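PDB 2XJ9: MIPZ from Caulobacter crescentus, which acts as a dimerising, nucleoid-binding ATPase that inhibits cell division and positions the division plane, probably under control of its nucleotide state. Local coordinates for residues 225-228 with 229-232; 236-239 with 240-243. The protein carries 1 engineered substitution. One frame throughout, in Å; residues are numbered along the deposited sequence.

Contact 1: residues 225-228 with 229-232; sequences RELF and PFGL. With AGS (phosphothiophosphoric acid-adenylate ester), chain D.
Between Leu227 and Leu232 the backbone makes a single tight turn with the two bonds of a Schellman motif. Gly231 N donates to Phe228 O (3.1 Å), and outside this bond Leu232 N reaches Leu227 O, weakly at 3.5 Å. Gly231 carries the motif's left-handed backbone, with phi at 65°. Leu227 O also accepts from Phe230 N at 2.9 Å and, weakly, from Gly231 N, so one carbonyl gathers three N-H groups.

The hydrophobic contact that goes with this motif is present: Leu227 CB meets Leu232 CB at 4.3 Å. The side chains of Leu227 and Phe230 cross obliquely. CD2 of Leu227 lies 3.9 Å from CD1 of the Phe230 ring. Phe228 turns the other way. Its CG is anti to the backbone N (chi1 170°), and the side chain crosses the Pro229 ring at about a right angle before packing on Thr47, Arg50 and Phe51 of helix 47-62. Pro229 packs on Phe137 of the second subunit, and the Phe230 ring meets Trp58.

Arg225, two residues before Leu227, belongs to the nucleotide pocket. Its chain bends at chi3 (74°) and brings the guanidinium up to the adenine of AGS. NH1 forms a salt bridge with Glu192 of the second subunit, so this pocket residue also joins the dimer. N3 of AGS sits over one face of the guanidinium, offset toward its rim, 3.5 Å from Arg225 NH2.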
ATOM      1  N   ARG A 225      10.649  -8.922  -5.726  1.00 32.00           N
ATOM      2  CA  ARG A 225       9.224  -8.966  -5.994  1.00 26.05           C
ATOM      3  C   ARG A 225       8.925 -10.069  -6.958  1.00 30.95           C
ATOM      4  O   ARG A 225       7.797 -10.521  -7.072  1.00 33.10           O
ATOM      5  CB  ARG A 225       8.776  -7.634  -6.587  1.00 25.04           C
ATOM      6  CG  ARG A 225       8.144  -7.803  -7.917  1.00 38.18           C
ATOM      7  CD  ARG A 225       7.558  -6.533  -8.424  1.00 38.76           C
ATOM      8  NE  ARG A 225       8.514  -5.595  -8.883  1.00 40.25           N
ATOM      9  CZ  ARG A 225       8.530  -4.279  -8.761  1.00 51.70           C
ATOM     10  NH1 ARG A 225       9.554  -3.679  -9.328  1.00 49.52           N
ATOM     11  NH2 ARG A 225       7.617  -3.571  -8.102  1.00 51.14           N
ATOM     12  N   GLU A 226       9.968 -10.497  -7.650  1.00 35.26           N
ATOM     13  CA  GLU A 226       9.850 -11.346  -8.825  1.00 30.71           C
ATOM     14  C   GLU A 226       9.646 -12.810  -8.457  1.00 36.11           C
ATOM     15  O   GLU A 226       9.104 -13.575  -9.250  1.00 38.73           O
ATOM     16  CB  GLU A 226      11.107 -11.188  -9.670  1.00 30.11           C
ATOM     17  CG  GLU A 226      11.131 -12.041 -10.906  1.00 56.41           C
ATOM     18  CD  GLU A 226      12.463 -11.969 -11.643  1.00 68.65           C
ATOM     19  OE1 GLU A 226      13.511 -11.890 -10.957  1.00 57.63           O
ATOM     20  OE2 GLU A 226      12.460 -11.993 -12.899  1.00 72.06           O
ATOM     21  N   LEU A 227      10.062 -13.194  -7.249  1.00 36.20           N
ATOM     22  CA  LEU A 227      10.036 -14.598  -6.843  1.00 34.18           C
ATOM     23  C   LEU A 227       8.834 -14.960  -5.964  1.00 39.87           C
ATOM     24  O   LEU A 227       8.697 -16.101  -5.505  1.00 42.24           O
ATOM     25  CB  LEU A 227      11.336 -14.965  -6.138  1.00 34.92           C
ATOM     26  CG  LEU A 227      12.572 -14.766  -7.000  1.00 42.01           C
ATOM     27  CD1 LEU A 227      13.845 -14.930  -6.188  1.00 36.45           C
ATOM     28  CD2 LEU A 227      12.519 -15.760  -8.134  1.00 45.41           C
ATOM     29  N   PHE A 228       7.949 -14.000  -5.742  1.00 32.81           N
ATOM     30  CA  PHE A 228       6.815 -14.240  -4.862  1.00 29.92           C
ATOM     31  C   PHE A 228       5.990 -15.455  -5.247  1.00 29.75           C
ATOM     32  O   PHE A 228       5.512 -16.178  -4.392  1.00 39.71           O
ATOM     33  CB  PHE A 228       5.923 -13.017  -4.797  1.00 27.14           C
ATOM     34  CG  PHE A 228       4.614 -13.257  -4.114  1.00 32.73           C
ATOM     35  CD1 PHE A 228       4.464 -13.002  -2.761  1.00 29.94           C
ATOM     36  CD2 PHE A 228       3.514 -13.714  -4.827  1.00 38.65           C
ATOM     37  CE1 PHE A 228       3.240 -13.195  -2.140  1.00 29.83           C
ATOM     38  CE2 PHE A 228       2.281 -13.922  -4.193  1.00 32.90           C
ATOM     39  CZ  PHE A 228       2.154 -13.664  -2.857  1.00 25.80           C
ATOM     40  N   PRO A 229       5.790 -15.675  -6.543  1.00 35.02           N
ATOM     41  CA  PRO A 229       4.936 -16.825  -6.885  1.00 40.85           C
ATOM     42  C   PRO A 229       5.527 -18.175  -6.457  1.00 43.77           C
ATOM     43  O   PRO A 229       4.784 -19.146  -6.325  1.00 49.93           O
ATOM     44  CB  PRO A 229       4.825 -16.738  -8.416  1.00 31.11           C
ATOM     45  CG  PRO A 229       5.076 -15.296  -8.720  1.00 31.40           C
ATOM     46  CD  PRO A 229       6.064 -14.806  -7.701  1.00 30.51           C
ATOM     47  N   PHE A 230       6.840 -18.230  -6.245  1.00 40.08           N
ATOM     48  CA  PHE A 230       7.511 -19.475  -5.887  1.00 42.16           C
ATOM     49  C   PHE A 230       7.736 -19.561  -4.392  1.00 45.04           C
ATOM     50  O   PHE A 230       8.055 -20.620  -3.862  1.00 38.84           O
ATOM     51  CB  PHE A 230       8.865 -19.558  -6.563  1.00 43.65           C
ATOM     52  CG  PHE A 230       8.819 -19.321  -8.037  1.00 48.00           C
ATOM     53  CD1 PHE A 230       9.522 -18.274  -8.601  1.00 46.73           C
ATOM     54  CD2 PHE A 230       8.070 -20.139  -8.858  1.00 50.61           C
ATOM     55  CE1 PHE A 230       9.485 -18.061  -9.951  1.00 48.59           C
ATOM     56  CE2 PHE A 230       8.032 -19.924 -10.211  1.00 45.25           C
ATOM     57  CZ  PHE A 230       8.740 -18.887 -10.755  1.00 40.01           C
ATOM     58  N   GLY A 231       7.570 -18.435  -3.717  1.00 44.09           N
ATOM     59  CA  GLY A 231       7.871 -18.367  -2.308  1.00 38.04           C
ATOM     60  C   GLY A 231       9.354 -18.567  -2.124  1.00 34.32           C
ATOM     61  O   GLY A 231       9.752 -19.413  -1.375  1.00 34.00           O
ATOM     62  N   LEU A 232      10.161 -17.794  -2.838  1.00 37.19           N
ATOM     63  CA  LEU A 232      11.603 -17.812  -2.678  1.00 33.50           C
ATOM     64  C   LEU A 232      12.109 -16.370  -2.553  1.00 42.90           C
ATOM     65  O   LEU A 232      11.371 -15.420  -2.836  1.00 40.56           O
ATOM     66  CB  LEU A 232      12.257 -18.474  -3.889  1.00 42.17           C
ATOM     67  CG  LEU A 232      11.841 -19.858  -4.412  1.00 50.76           C
ATOM     68  CD1 LEU A 232      12.510 -20.147  -5.760  1.00 40.19           C
ATOM     69  CD2 LEU A 232      12.182 -20.944  -3.424  1.00 45.85           C
TER
HETATM   70  PG  AGS D1272      -0.061  -3.526   2.404  1.00 39.18           P
HETATM   71  S1G AGS D1272      -0.705  -2.305   3.060  1.00 21.85           S
HETATM   72  O2G AGS D1272      -0.778  -4.060   1.182  1.00 23.85           O
HETATM   73  O3G AGS D1272       0.317  -4.663   3.329  1.00 32.58           O
HETATM   74  PB  AGS D1272       2.806  -3.632   2.264  1.00 20.83           P
HETATM   75  O1B AGS D1272       3.387  -2.623   3.230  1.00 20.98           O
HETATM   76  O2B AGS D1272       2.630  -5.099   2.562  1.00 20.27           O
HETATM   77  O3B AGS D1272       1.370  -3.017   1.838  1.00 27.16           O
HETATM   78  PA  AGS D1272       4.331  -4.634   0.079  1.00 21.73           P
HETATM   79  O1A AGS D1272       5.416  -5.321   0.882  1.00 25.24           O
HETATM   80  O2A AGS D1272       3.263  -5.450  -0.551  1.00 16.91           O
HETATM   81  O3A AGS D1272       3.666  -3.468   0.929  1.00 22.25           O
HETATM   82  O5' AGS D1272       5.013  -3.719  -1.044  1.00 24.87           O
HETATM   83  C5' AGS D1272       4.196  -2.945  -1.906  1.00 23.47           C
HETATM   84  C4' AGS D1272       4.488  -3.299  -3.373  1.00 24.45           C
HETATM   85  O4' AGS D1272       5.830  -2.948  -3.582  1.00 28.71           O
HETATM   86  C3' AGS D1272       4.428  -4.776  -3.721  1.00 21.46           C
HETATM   87  O3' AGS D1272       4.030  -4.907  -5.074  1.00 22.40           O
HETATM   88  C2' AGS D1272       5.842  -5.308  -3.640  1.00 23.15           C
HETATM   89  O2' AGS D1272       5.978  -6.389  -4.574  1.00 22.36           O
HETATM   90  C1' AGS D1272       6.621  -4.060  -3.997  1.00 24.68           C
HETATM   91  N9  AGS D1272       7.902  -3.746  -3.323  1.00 30.78           N
HETATM   92  C8  AGS D1272       8.060  -3.392  -2.027  1.00 34.78           C
HETATM   93  N7  AGS D1272       9.364  -3.111  -1.747  1.00 36.68           N
HETATM   94  C5  AGS D1272      10.039  -3.267  -2.900  1.00 28.44           C
HETATM   95  C6  AGS D1272      11.426  -3.127  -3.315  1.00 26.56           C
HETATM   96  N6  AGS D1272      12.358  -2.762  -2.412  1.00 33.91           N
HETATM   97  N1  AGS D1272      11.711  -3.372  -4.611  1.00 28.28           N
HETATM   98  C2  AGS D1272      10.793  -3.745  -5.516  1.00 23.59           C
HETATM   99  N3  AGS D1272       9.506  -3.896  -5.212  1.00 22.28           N
HETATM  100  C4  AGS D1272       9.083  -3.668  -3.943  1.00 29.75           C

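Contact 2: residues 236-239 with 240-243; sequences DLSP and QVRP
Leu237 and Val241 form the apolar inner side of this loop turn, four residues apart in sequence. Leu237 CD2 is the atom that does the touching. It lies 3.9 Å from Val241 CG1 and also 3.9 Å from Pro243 CD, so one methyl group bridges two residues of 240-243. Val241 sets its branched carbon against the backbone of the other segment. Its CB is 3.2 Å from Asp236 O, and CG1 and CG2 lie close by the same oxygen.

On the outer side, Ser238 begins an ST turn. Its OG accepts from Gln240 N, a weak bond at 3.5 Å. A chi1 of 73° sets OG between the backbone N and the carbonyl carbon. The Gln240 side chain is bent at chi2 (99°), which folds the amide back beside Ser238 and Pro239. Gln240 NE2 comes within 3.6 Å of Pro239 CB, and the two side chains run side by side, pointing the same way. Arg242 adds a looser touch through its CD, near Pro239 O.

The backbone behind Leu237 is shaped by an inverse gamma turn centred on that residue. Ser238 N donates to Asp236 O at 2.9 Å and closes it. Asp236 in turn is held by its carboxylate: OD2 forms a salt bridge with Arg55 and a hydrogen bond with Tyr31 OH, and OD1 accepts from Thr233 N. Farther out, Val241 packs on Ile64.

The charged grip thus falls on Asp236 at the start of 236-243. From Leu237 onward the two segments meet mainly through apolar contact and the prolines, together with the weak Ser238 OG bond at the outer side.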
ATOM      1  N   ASP A 236      17.838 -17.556  -1.280  1.00 42.57           N
ATOM      2  CA  ASP A 236      17.669 -18.941  -1.708  1.00 40.23           C
ATOM      3  C   ASP A 236      18.439 -19.271  -2.976  1.00 54.49           C
ATOM      4  O   ASP A 236      18.522 -20.428  -3.372  1.00 62.06           O
ATOM      5  CB  ASP A 236      16.204 -19.223  -1.984  1.00 44.84           C
ATOM      6  CG  ASP A 236      15.388 -19.277  -0.744  1.00 50.48           C
ATOM      7  OD1 ASP A 236      14.417 -18.502  -0.655  1.00 50.38           O
ATOM      8  OD2 ASP A 236      15.710 -20.102   0.132  1.00 52.07           O
ATOM      9  N   LEU A 237      18.988 -18.259  -3.629  1.00 64.60           N
ATOM     10  CA  LEU A 237      19.489 -18.451  -4.979  1.00 68.70           C
ATOM     11  C   LEU A 237      20.924 -18.942  -5.094  1.00 81.34           C
ATOM     12  O   LEU A 237      21.781 -18.300  -5.696  1.00 92.80           O
ATOM     13  CB  LEU A 237      19.243 -17.219  -5.840  1.00 61.20           C
ATOM     14  CG  LEU A 237      17.756 -16.916  -5.996  1.00 54.85           C
ATOM     15  CD1 LEU A 237      17.581 -15.742  -6.928  1.00 52.88           C
ATOM     16  CD2 LEU A 237      17.026 -18.130  -6.507  1.00 54.48           C
ATOM     17  N   SER A 238      21.119 -20.168  -4.616  1.00 75.64           N
ATOM     18  CA  SER A 238      22.297 -20.965  -4.935  1.00 75.58           C
ATOM     19  C   SER A 238      22.176 -21.636  -6.313  1.00 76.14           C
ATOM     20  O   SER A 238      21.099 -21.669  -6.907  1.00 73.08           O
ATOM     21  CB  SER A 238      22.478 -22.052  -3.884  1.00 63.79           C
ATOM     22  OG  SER A 238      21.495 -23.059  -4.060  1.00 73.97           O
ATOM     23  N   PRO A 239      23.294 -22.191  -6.808  1.00 71.66           N
ATOM     24  CA  PRO A 239      23.427 -22.989  -8.028  1.00 67.32           C
ATOM     25  C   PRO A 239      22.287 -23.992  -8.240  1.00 73.96           C
ATOM     26  O   PRO A 239      21.902 -24.231  -9.392  1.00 75.40           O
ATOM     27  CB  PRO A 239      24.725 -23.759  -7.782  1.00 72.94           C
ATOM     28  CG  PRO A 239      25.538 -22.873  -6.919  1.00 63.08           C
ATOM     29  CD  PRO A 239      24.580 -22.066  -6.095  1.00 88.16           C
ATOM     30  N   GLN A 240      21.776 -24.580  -7.158  1.00 65.61           N
ATOM     31  CA  GLN A 240      20.726 -25.600  -7.255  1.00 75.71           C
ATOM     32  C   GLN A 240      19.360 -24.969  -7.507  1.00 81.64           C
ATOM     33  O   GLN A 240      18.570 -25.448  -8.327  1.00 69.98           O
ATOM     34  CB  GLN A 240      20.662 -26.445  -5.977  1.00 75.04           C
ATOM     35  CG  GLN A 240      22.001 -27.025  -5.522  1.00 81.94           C
ATOM     36  CD  GLN A 240      22.658 -26.204  -4.416  1.00 83.64           C
ATOM     37  OE1 GLN A 240      22.189 -26.187  -3.271  1.00 83.77           O
ATOM     38  NE2 GLN A 240      23.746 -25.517  -4.756  1.00 73.91           N
ATOM     39  N   VAL A 241      19.094 -23.891  -6.778  1.00 85.97           N
ATOM     40  CA  VAL A 241      17.851 -23.148  -6.897  1.00 82.00           C
ATOM     41  C   VAL A 241      18.017 -22.016  -7.903  1.00 78.43           C
ATOM     42  O   VAL A 241      18.718 -21.032  -7.636  1.00 69.07           O
ATOM     43  CB  VAL A 241      17.455 -22.536  -5.544  1.00 79.35           C
ATOM     44  CG1 VAL A 241      16.115 -21.835  -5.650  1.00 71.17           C
ATOM     45  CG2 VAL A 241      17.425 -23.609  -4.464  1.00 74.29           C
ATOM     46  N   ARG A 242      17.377 -22.154  -9.060  1.00 76.00           N
ATOM     47  CA  ARG A 242      17.473 -21.129 -10.092  1.00 76.57           C
ATOM     48  C   ARG A 242      16.287 -21.161 -11.046  1.00 75.05           C
ATOM     49  O   ARG A 242      16.386 -21.681 -12.156  1.00 81.16           O
ATOM     50  CB  ARG A 242      18.784 -21.259 -10.865  1.00 75.30           C
ATOM     51  CG  ARG A 242      18.983 -22.613 -11.522  1.00 82.73           C
ATOM     52  CD  ARG A 242      20.213 -22.594 -12.395  1.00 96.69           C
ATOM     53  NE  ARG A 242      20.568 -21.220 -12.748  1.00117.60           N
ATOM     54  CZ  ARG A 242      19.882 -20.460 -13.599  1.00112.63           C
ATOM     55  NH1 ARG A 242      20.281 -19.220 -13.856  1.00104.08           N
ATOM     56  NH2 ARG A 242      18.793 -20.935 -14.193  1.00105.52           N
ATOM     57  N   PRO A 243      15.156 -20.589 -10.612  1.00 73.49           N
ATOM     58  CA  PRO A 243      13.959 -20.491 -11.447  1.00 78.42           C
ATOM     59  C   PRO A 243      14.050 -19.239 -12.309  1.00 66.13           C
ATOM     60  O   PRO A 243      13.209 -19.004 -13.180  1.00 56.23           O
ATOM     61  CB  PRO A 243      12.835 -20.339 -10.412  1.00 73.55           C
ATOM     62  CG  PRO A 243      13.538 -19.998  -9.069  1.00 55.54           C
ATOM     63  CD  PRO A 243      14.993 -19.846  -9.352  1.00 61.88           C
TER

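How the contacts relate
Both contacts belong to the long loop between strand 213-215 and helix 249-263, and they follow one another along the chain. Contact 1 is buried and faces the nucleotide and the second subunit. Contact 2 lies farther from the centre of the chain and is partly exposed. The two share an apolar seam: Leu232 CD1 packs on Pro243 CG at 3.5 Å, and Leu227 CD1 meets Leu237 CD1 at 3.9 Å. Arg55 of helix 47-62 serves both, bonding to Gly231 O and to Asp236. Backbone hydrogen bonds dominate across contact 1, whereas contact 2 relies more on side-chain packing.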